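Local coordinates for sugar-binding transport ATP-binding protein (Pyrococcus horikoshii, PDB 1V43) that probably binds and hydrolyses ATP as the nucleotide-binding subunit of an ABC transporter that takes up sugars, at residues 178-181 against 182-185. Residues are numbered along the deposited sequence; the frame is centred on the assembly and turned at random.
Sequences VAMR and AEIK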
# COMPACT_ATOMS: atom_id res chain seq x y z
N VAL A 178 6.69 -4.26 -7.71
CA VAL A 178 6.27 -5.66 -7.67
C VAL A 178 7.02 -6.47 -8.71
O VAL A 178 7.47 -7.59 -8.44
CB VAL A 178 4.74 -5.81 -7.87
CG1 VAL A 178 4.39 -7.26 -8.18
CG2 VAL A 178 4.01 -5.42 -6.58
N ALA A 179 7.16 -5.91 -9.92
CA ALA A 179 7.88 -6.59 -10.99
C ALA A 179 9.34 -6.85 -10.57
O ALA A 179 9.89 -7.90 -10.87
CB ALA A 179 7.83 -5.74 -12.28
N MET A 180 9.96 -5.88 -9.89
CA MET A 180 11.34 -6.04 -9.43
C MET A 180 11.45 -7.11 -8.31
O MET A 180 12.39 -7.91 -8.31
CB MET A 180 11.90 -4.70 -8.93
CG MET A 180 12.37 -3.74 -10.03
SD MET A 180 13.34 -4.52 -11.36
CE MET A 180 14.72 -5.15 -10.44
N ARG A 181 10.52 -7.11 -7.36
CA ARG A 181 10.53 -8.11 -6.29
C ARG A 181 10.59 -9.49 -6.91
O ARG A 181 11.46 -10.30 -6.58
CB ARG A 181 9.28 -8.01 -5.42
CG ARG A 181 9.25 -6.79 -4.52
CD ARG A 181 7.91 -6.62 -3.87
NE ARG A 181 7.82 -5.33 -3.20
CZ ARG A 181 6.67 -4.75 -2.89
NH1 ARG A 181 5.52 -5.34 -3.19
NH2 ARG A 181 6.67 -3.56 -2.29
N ALA A 182 9.66 -9.76 -7.82
CA ALA A 182 9.60 -11.04 -8.50
C ALA A 182 10.89 -11.32 -9.27
O ALA A 182 11.42 -12.42 -9.21
CB ALA A 182 8.41 -11.08 -9.46
N GLU A 183 11.36 -10.32 -10.00
CA GLU A 183 12.60 -10.47 -10.77
C GLU A 183 13.77 -10.86 -9.85
O GLU A 183 14.44 -11.85 -10.07
CB GLU A 183 12.90 -9.14 -11.48
CG GLU A 183 14.17 -9.13 -12.32
CD GLU A 183 14.14 -10.15 -13.43
OE1 GLU A 183 13.03 -10.58 -13.81
OE2 GLU A 183 15.23 -10.52 -13.93
N ILE A 184 13.99 -10.09 -8.79
CA ILE A 184 15.07 -10.38 -7.87
C ILE A 184 14.94 -11.76 -7.20
O ILE A 184 15.91 -12.53 -7.18
CB ILE A 184 15.20 -9.24 -6.82
CG1 ILE A 184 15.83 -8.02 -7.50
CG2 ILE A 184 16.04 -9.69 -5.60
CD1 ILE A 184 15.68 -6.71 -6.73
N LYS A 185 13.75 -12.09 -6.70
CA LYS A 185 13.51 -13.37 -6.05
C LYS A 185 13.77 -14.57 -6.98
O LYS A 185 14.48 -15.51 -6.61
CB LYS A 185 12.08 -13.43 -5.49
CG LYS A 185 11.76 -14.70 -4.68
CD LYS A 185 12.94 -15.11 -3.79
CE LYS A 185 12.69 -16.40 -3.03
NZ LYS A 185 11.95 -16.17 -1.77
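E183 rests its CB 3.3 Å from A179 O, and from there its bent chain leads the flat carboxylate away from the preceding turn. The other flat group, the guanidinium of R181, is carried off on an extended chain to a salt bridge from NE to OE1 of E204 on helix 202-208. Beneath them the carbonyl oxygens of V178, A179, M180 and R181 each accept the N-H four residues on, from A182, E183, I184 and K185; the bond from I184 N to M180 O is 2.7 Å long and almost straight (179°).

On one flank, M180 CE touches I184 CD1 at 4.1 Å, the two side chains crossing at a slant. The methionine reaches there because its chain folds back at chi2 (-44°) and chi3 (-61°), bringing the methyl toward the next turn; I184 also lays CG1 3.5 Å from M180 O. K185 NZ donates a hydrogen bond to M208 O. A182 packs on F316 of the second subunit.

This is regular i to i+4 alpha-helix bonding within helix 174-191, the connecting helix of the beta-alpha-beta unit between parallel strands 162-166 and 194-199 in the P-loop ATPase fold of ABC transporters.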